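Long-range contact in alpha-L-rhamnosidase (Klebsiella oxytoca, PDB 4XHC), which probably hydrolyses terminal alpha-L-rhamnose residues from rhamnosides, as a two-domain glycoside hydrolase of family GH78 that binds rhamnose: residues Phe419-Trp430 with Asn453-Met463. Residues are numbered along the deposited sequence; the frame is centred on the assembly and turned at random.
Sequences FYVSGARRQVSW and NLEKNPPAVAM
In the six-hairpin glycosidase domain, W430, directly after the N-cap S429 at the start of helix 430-438, inserts its indole between L454, near the end of helix 444-456, and M463 in the loop leading to helix 466-478. M463 CE sits over one indole face, 4.0 Å from the centroid of the six-membered ring of W430. The bend of M463 at chi3 (-82°) swings this methyl over the ring, while SD lies obliquely to it, a Met-aromatic contact. The opposite face of W430 is shared: L454 CD2 covers the six-membered ring, and P459 CD lies 4.0 Å from the centroid of the five-membered ring. The proline CD, next to nitrogen, and the methionine methyl, next to sulfur, carry polarised C-H groups that suit an electron-rich indole; L454 adds plain apolar CH-pi contact, and the rigid ring of P459 offers an apolar flank.

Backbone polarity fixes the tryptophan too. W430 N donates a nearly straight bond to V461 O (3.2 Å, 172°), which ties the helix start to the incoming loop beside a single beta bridge between S429 and V461; W430 NE1 makes a weak, bent bond to P459 O at 3.4 Å. The OG of S429 caps a backbone N of the helix and is hydrogen-bonded to S432 OG. In an alpha/alpha toroid, the fold of this glycosidase family, such loops join successive helices.

F419, on a short strand before that helix, shares two of these partners: L454 CD2 also touches F419 CE1 (3.6 Å), and P459 lies between the two aromatic rings. P459 CG approaches one face of the phenyl ring in a CH-pi contact, while the N453 amide lies over the other, ND2 3.3 Å above the ring plane and the two planes only 14° apart. Q417 O accepts a hydrogen bond from that ND2, orienting the amide. At the phenyl edge lies N457 O, 3.3 Å from F419 CZ, where the ring's slightly positive hydrogens suit a carbonyl oxygen.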
ATOM      1  N   PHE A 419     -47.814  -6.110 -28.678  1.00 47.68           N
ATOM      2  CA  PHE A 419     -46.909  -6.059 -27.534  1.00 45.44           C
ATOM      3  C   PHE A 419     -47.634  -5.417 -26.350  1.00 44.54           C
ATOM      4  O   PHE A 419     -48.640  -4.730 -26.519  1.00 45.51           O
ATOM      5  CB  PHE A 419     -45.668  -5.197 -27.834  1.00 44.42           C
ATOM      6  CG  PHE A 419     -44.661  -5.832 -28.763  1.00 44.40           C
ATOM      7  CD1 PHE A 419     -44.141  -7.095 -28.501  1.00 44.67           C
ATOM      8  CD2 PHE A 419     -44.188  -5.144 -29.876  1.00 44.60           C
ATOM      9  CE1 PHE A 419     -43.201  -7.673 -29.357  1.00 44.58           C
ATOM     10  CE2 PHE A 419     -43.245  -5.719 -30.730  1.00 45.07           C
ATOM     11  CZ  PHE A 419     -42.750  -6.985 -30.468  1.00 44.18           C
ATOM     12  N   TYR A 420     -47.114  -5.643 -25.152  1.00 43.23           N
ATOM     13  CA  TYR A 420     -47.572  -4.925 -23.976  1.00 43.56           C
ATOM     14  C   TYR A 420     -46.851  -3.572 -23.894  1.00 43.59           C
ATOM     15  O   TYR A 420     -45.661  -3.478 -24.191  1.00 42.68           O
ATOM     16  CB  TYR A 420     -47.310  -5.742 -22.702  1.00 44.01           C
ATOM     17  CG  TYR A 420     -48.084  -7.047 -22.604  1.00 44.55           C
ATOM     18  CD1 TYR A 420     -49.395  -7.071 -22.132  1.00 45.45           C
ATOM     19  CD2 TYR A 420     -47.497  -8.256 -22.970  1.00 44.30           C
ATOM     20  CE1 TYR A 420     -50.098  -8.262 -22.033  1.00 46.81           C
ATOM     21  CE2 TYR A 420     -48.191  -9.451 -22.881  1.00 44.98           C
ATOM     22  CZ  TYR A 420     -49.489  -9.453 -22.405  1.00 47.49           C
ATOM     23  OH  TYR A 420     -50.178 -10.647 -22.311  1.00 49.68           O
ATOM     24  N   VAL A 421     -47.579  -2.538 -23.481  1.00 43.40           N
ATOM     25  CA  VAL A 421     -46.994  -1.232 -23.213  1.00 43.76           C
ATOM     26  C   VAL A 421     -46.790  -1.022 -21.704  1.00 43.62           C
ATOM     27  O   VAL A 421     -47.393  -1.704 -20.881  1.00 42.52           O
ATOM     28  CB  VAL A 421     -47.847  -0.090 -23.801  1.00 46.21           C
ATOM     29  CG1 VAL A 421     -48.031  -0.291 -25.296  1.00 47.35           C
ATOM     30  CG2 VAL A 421     -49.199   0.023 -23.108  1.00 47.32           C
ATOM     31  N   SER A 422     -45.934  -0.069 -21.349  1.00 45.05           N
ATOM     32  CA  SER A 422     -45.556   0.168 -19.954  1.00 44.65           C
ATOM     33  C   SER A 422     -45.468   1.672 -19.642  1.00 43.77           C
ATOM     34  O   SER A 422     -44.863   2.441 -20.393  1.00 46.26           O
ATOM     35  CB  SER A 422     -44.218  -0.524 -19.670  1.00 43.75           C
ATOM     36  OG  SER A 422     -43.913  -0.536 -18.282  1.00 43.91           O
ATOM     37  N   GLY A 423     -46.087   2.077 -18.537  1.00 42.97           N
ATOM     38  CA  GLY A 423     -46.064   3.467 -18.082  1.00 43.95           C
ATOM     39  C   GLY A 423     -47.009   4.397 -18.811  1.00 44.19           C
ATOM     40  O   GLY A 423     -47.597   4.037 -19.827  1.00 45.78           O
ATOM     41  N   ALA A 424     -47.117   5.618 -18.300  1.00 45.20           N
ATOM     42  CA  ALA A 424     -47.971   6.655 -18.884  1.00 46.46           C
ATOM     43  C   ALA A 424     -47.638   7.010 -20.334  1.00 48.70           C
ATOM     44  O   ALA A 424     -48.525   7.396 -21.074  1.00 50.89           O
ATOM     45  CB  ALA A 424     -47.941   7.908 -18.024  1.00 47.07           C
ATOM     46  N   ARG A 425     -46.385   6.877 -20.751  1.00 51.02           N
ATOM     47  CA  ARG A 425     -46.029   7.140 -22.153  1.00 54.62           C
ATOM     48  C   ARG A 425     -46.033   5.870 -23.047  1.00 52.89           C
ATOM     49  O   ARG A 425     -45.564   5.896 -24.184  1.00 51.02           O
ATOM     50  CB  ARG A 425     -44.695   7.885 -22.225  1.00 58.81           C
ATOM     51  CG  ARG A 425     -44.860   9.391 -22.211  1.00 67.78           C
ATOM     52  CD  ARG A 425     -43.602  10.113 -21.735  1.00 75.47           C
ATOM     53  NE  ARG A 425     -42.359   9.564 -22.326  1.00 79.73           N
ATOM     54  CZ  ARG A 425     -41.951   9.780 -23.583  1.00 79.89           C
ATOM     55  NH1 ARG A 425     -42.690  10.510 -24.420  1.00 82.21           N
ATOM     56  NH2 ARG A 425     -40.804   9.253 -24.008  1.00 76.73           N
ATOM     57  N   ARG A 426     -46.572   4.768 -22.532  1.00 51.19           N
ATOM     58  CA  ARG A 426     -46.849   3.564 -23.331  1.00 51.60           C
ATOM     59  C   ARG A 426     -45.629   3.054 -24.087  1.00 50.03           C
ATOM     60  O   ARG A 426     -45.677   2.792 -25.294  1.00 49.48           O
ATOM     61  CB  ARG A 426     -48.031   3.798 -24.294  1.00 53.12           C
ATOM     62  CG  ARG A 426     -49.356   4.094 -23.600  1.00 52.50           C
ATOM     63  CD  ARG A 426     -50.453   4.455 -24.592  1.00 55.00           C
ATOM     64  NE  ARG A 426     -50.801   3.310 -25.436  1.00 55.52           N
ATOM     65  CZ  ARG A 426     -51.585   2.296 -25.070  1.00 52.43           C
ATOM     66  NH1 ARG A 426     -52.136   2.261 -23.857  1.00 50.35           N
ATOM     67  NH2 ARG A 426     -51.812   1.302 -25.926  1.00 51.42           N
ATOM     68  N   GLN A 427     -44.544   2.902 -23.342  1.00 49.85           N
ATOM     69  CA  GLN A 427     -43.269   2.418 -23.879  1.00 50.11           C
ATOM     70  C   GLN A 427     -43.326   0.936 -24.209  1.00 47.91           C
ATOM     71  O   GLN A 427     -43.932   0.170 -23.473  1.00 46.11           O
ATOM     72  CB  GLN A 427     -42.158   2.641 -22.850  1.00 49.19           C
ATOM     73  CG  GLN A 427     -40.751   2.432 -23.384  1.00 49.30           C
ATOM     74  CD  GLN A 427     -39.713   2.311 -22.283  1.00 48.97           C
ATOM     75  OE1 GLN A 427     -39.717   1.354 -21.519  1.00 49.40           O
ATOM     76  NE2 GLN A 427     -38.820   3.276 -22.203  1.00 49.66           N
ATOM     77  N   VAL A 428     -42.655   0.555 -25.298  1.00 48.94           N
ATOM     78  CA  VAL A 428     -42.521  -0.834 -25.726  1.00 46.98           C
ATOM     79  C   VAL A 428     -41.077  -1.322 -25.525  1.00 46.33           C
ATOM     80  O   VAL A 428     -40.140  -0.855 -26.202  1.00 46.67           O
ATOM     81  CB  VAL A 428     -42.900  -0.984 -27.211  1.00 48.84           C
ATOM     82  CG1 VAL A 428     -42.846  -2.444 -27.638  1.00 49.50           C
ATOM     83  CG2 VAL A 428     -44.286  -0.416 -27.464  1.00 49.04           C
ATOM     84  N   SER A 429     -40.906  -2.269 -24.607  1.00 44.56           N
ATOM     85  CA  SER A 429     -39.584  -2.801 -24.268  1.00 45.82           C
ATOM     86  C   SER A 429     -39.539  -4.309 -24.459  1.00 45.13           C
ATOM     87  O   SER A 429     -40.580  -4.953 -24.580  1.00 45.61           O
ATOM     88  CB  SER A 429     -39.237  -2.470 -22.813  1.00 46.22           C
ATOM     89  OG  SER A 429     -40.102  -3.127 -21.885  1.00 43.45           O
ATOM     90  N   TRP A 430     -38.335  -4.873 -24.503  1.00 44.51           N
ATOM     91  CA  TRP A 430     -38.196  -6.331 -24.495  1.00 44.42           C
ATOM     92  C   TRP A 430     -38.618  -6.895 -23.142  1.00 44.64           C
ATOM     93  O   TRP A 430     -39.248  -7.951 -23.072  1.00 46.45           O
ATOM     94  CB  TRP A 430     -36.753  -6.755 -24.762  1.00 44.36           C
ATOM     95  CG  TRP A 430     -36.361  -6.752 -26.183  1.00 43.90           C
ATOM     96  CD1 TRP A 430     -36.116  -5.663 -26.957  1.00 44.50           C
ATOM     97  CD2 TRP A 430     -36.131  -7.891 -27.008  1.00 43.15           C
ATOM     98  NE1 TRP A 430     -35.757  -6.052 -28.218  1.00 44.63           N
ATOM     99  CE2 TRP A 430     -35.756  -7.416 -28.275  1.00 43.65           C
ATOM    100  CE3 TRP A 430     -36.210  -9.268 -26.804  1.00 43.90           C
ATOM    101  CZ2 TRP A 430     -35.457  -8.263 -29.330  1.00 44.51           C
ATOM    102  CZ3 TRP A 430     -35.908 -10.114 -27.859  1.00 45.54           C
ATOM    103  CH2 TRP A 430     -35.532  -9.604 -29.110  1.00 45.56           C
ATOM    104  N   ASN A 453     -43.087 -12.155 -32.555  1.00 52.94           N
ATOM    105  CA  ASN A 453     -43.114 -10.728 -32.804  1.00 54.94           C
ATOM    106  C   ASN A 453     -41.789 -10.046 -32.391  1.00 51.99           C
ATOM    107  O   ASN A 453     -41.355  -9.097 -33.037  1.00 52.67           O
ATOM    108  CB  ASN A 453     -44.316 -10.104 -32.083  1.00 57.95           C
ATOM    109  CG  ASN A 453     -44.796  -8.827 -32.726  1.00 64.27           C
ATOM    110  OD1 ASN A 453     -44.497  -8.556 -33.881  1.00 72.68           O
ATOM    111  ND2 ASN A 453     -45.541  -8.028 -31.977  1.00 66.36           N
ATOM    112  N   LEU A 454     -41.140 -10.537 -31.338  1.00 48.78           N
ATOM    113  CA  LEU A 454     -39.815 -10.029 -30.952  1.00 46.29           C
ATOM    114  C   LEU A 454     -38.765 -10.314 -32.015  1.00 47.15           C
ATOM    115  O   LEU A 454     -37.885  -9.497 -32.266  1.00 51.16           O
ATOM    116  CB  LEU A 454     -39.347 -10.668 -29.664  1.00 45.27           C
ATOM    117  CG  LEU A 454     -40.172 -10.397 -28.400  1.00 44.49           C
ATOM    118  CD1 LEU A 454     -39.691 -11.295 -27.278  1.00 45.82           C
ATOM    119  CD2 LEU A 454     -40.086  -8.950 -27.959  1.00 44.40           C
ATOM    120  N   GLU A 455     -38.894 -11.462 -32.663  1.00 47.90           N
ATOM    121  CA  GLU A 455     -37.924 -11.984 -33.602  1.00 49.87           C
ATOM    122  C   GLU A 455     -38.037 -11.229 -34.924  1.00 50.71           C
ATOM    123  O   GLU A 455     -37.039 -10.905 -35.543  1.00 52.69           O
ATOM    124  CB  GLU A 455     -38.193 -13.493 -33.784  1.00 52.26           C
ATOM    125  CG  GLU A 455     -37.899 -14.102 -35.148  1.00 56.52           C
ATOM    126  CD  GLU A 455     -38.196 -15.604 -35.220  1.00 58.41           C
ATOM    127  OE1 GLU A 455     -38.369 -16.270 -34.167  1.00 57.01           O
ATOM    128  OE2 GLU A 455     -38.260 -16.119 -36.355  1.00 60.57           O
ATOM    129  N   LYS A 456     -39.258 -10.924 -35.331  1.00 51.89           N
ATOM    130  CA  LYS A 456     -39.526 -10.209 -36.588  1.00 55.16           C
ATOM    131  C   LYS A 456     -39.677  -8.686 -36.458  1.00 54.39           C
ATOM    132  O   LYS A 456     -39.527  -7.960 -37.433  1.00 54.48           O
ATOM    133  CB  LYS A 456     -40.806 -10.796 -37.170  1.00 58.32           C
ATOM    134  CG  LYS A 456     -40.700 -12.307 -37.360  1.00 61.66           C
ATOM    135  CD  LYS A 456     -41.913 -13.020 -37.952  1.00 64.96           C
ATOM    136  CE  LYS A 456     -41.598 -14.514 -37.962  1.00 66.01           C
ATOM    137  NZ  LYS A 456     -42.257 -15.239 -39.074  1.00 68.64           N
ATOM    138  N   ASN A 457     -40.006  -8.214 -35.262  1.00 54.22           N
ATOM    139  CA  ASN A 457     -40.290  -6.801 -35.024  1.00 55.04           C
ATOM    140  C   ASN A 457     -39.791  -6.345 -33.642  1.00 55.34           C
ATOM    141  O   ASN A 457     -40.579  -6.056 -32.728  1.00 53.41           O
ATOM    142  CB  ASN A 457     -41.779  -6.570 -35.205  1.00 54.53           C
ATOM    143  CG  ASN A 457     -42.121  -5.123 -35.320  1.00 54.94           C
ATOM    144  OD1 ASN A 457     -42.796  -4.566 -34.463  1.00 56.42           O
ATOM    145  ND2 ASN A 457     -41.656  -4.499 -36.387  1.00 56.40           N
ATOM    146  N   PRO A 458     -38.457  -6.268 -33.496  1.00 57.81           N
ATOM    147  CA  PRO A 458     -37.814  -5.993 -32.209  1.00 55.27           C
ATOM    148  C   PRO A 458     -38.146  -4.609 -31.596  1.00 54.82           C
ATOM    149  O   PRO A 458     -37.976  -3.591 -32.272  1.00 56.68           O
ATOM    150  CB  PRO A 458     -36.311  -6.087 -32.535  1.00 57.15           C
ATOM    151  CG  PRO A 458     -36.195  -6.613 -33.930  1.00 59.18           C
ATOM    152  CD  PRO A 458     -37.482  -6.290 -34.610  1.00 60.18           C
ATOM    153  N   PRO A 459     -38.619  -4.578 -30.332  1.00 52.83           N
ATOM    154  CA  PRO A 459     -38.813  -3.366 -29.536  1.00 54.22           C
ATOM    155  C   PRO A 459     -37.571  -2.491 -29.438  1.00 56.58           C
ATOM    156  O   PRO A 459     -36.454  -2.975 -29.515  1.00 54.16           O
ATOM    157  CB  PRO A 459     -39.154  -3.906 -28.136  1.00 54.39           C
ATOM    158  CG  PRO A 459     -39.805  -5.210 -28.396  1.00 53.54           C
ATOM    159  CD  PRO A 459     -39.106  -5.765 -29.611  1.00 53.88           C
ATOM    160  N   ALA A 460     -37.795  -1.210 -29.188  1.00 61.17           N
ATOM    161  CA  ALA A 460     -36.724  -0.224 -29.173  1.00 63.32           C
ATOM    162  C   ALA A 460     -35.804  -0.352 -27.951  1.00 62.22           C
ATOM    163  O   ALA A 460     -34.606  -0.113 -28.053  1.00 65.36           O
ATOM    164  CB  ALA A 460     -37.324   1.181 -29.241  1.00 65.63           C
ATOM    165  N   VAL A 461     -36.368  -0.667 -26.787  1.00 57.80           N
ATOM    166  CA  VAL A 461     -35.596  -0.659 -25.549  1.00 57.17           C
ATOM    167  C   VAL A 461     -35.020  -2.048 -25.315  1.00 55.62           C
ATOM    168  O   VAL A 461     -35.745  -2.981 -24.927  1.00 57.05           O
ATOM    169  CB  VAL A 461     -36.448  -0.211 -24.344  1.00 56.16           C
ATOM    170  CG1 VAL A 461     -35.634  -0.278 -23.053  1.00 58.47           C
ATOM    171  CG2 VAL A 461     -36.968   1.199 -24.561  1.00 55.81           C
ATOM    172  N   ALA A 462     -33.718  -2.166 -25.537  1.00 59.23           N
ATOM    173  CA  ALA A 462     -33.070  -3.463 -25.651  1.00 57.07           C
ATOM    174  C   ALA A 462     -32.618  -4.013 -24.308  1.00 53.47           C
ATOM    175  O   ALA A 462     -32.650  -3.308 -23.296  1.00 50.38           O
ATOM    176  CB  ALA A 462     -31.879  -3.357 -26.588  1.00 57.34           C
ATOM    177  N   MET A 463     -32.208  -5.282 -24.334  1.00 51.04           N
ATOM    178  CA  MET A 463     -31.662  -5.969 -23.170  1.00 50.39           C
ATOM    179  C   MET A 463     -30.162  -5.679 -23.028  1.00 50.24           C
ATOM    180  O   MET A 463     -29.429  -5.720 -24.017  1.00 53.26           O
ATOM    181  CB  MET A 463     -31.845  -7.475 -23.330  1.00 50.45           C
ATOM    182  CG  MET A 463     -33.281  -7.926 -23.575  1.00 51.12           C
ATOM    183  SD  MET A 463     -33.419  -9.716 -23.766  1.00 48.58           S
ATOM    184  CE  MET A 463     -32.952  -9.878 -25.489  1.00 50.12           C
TER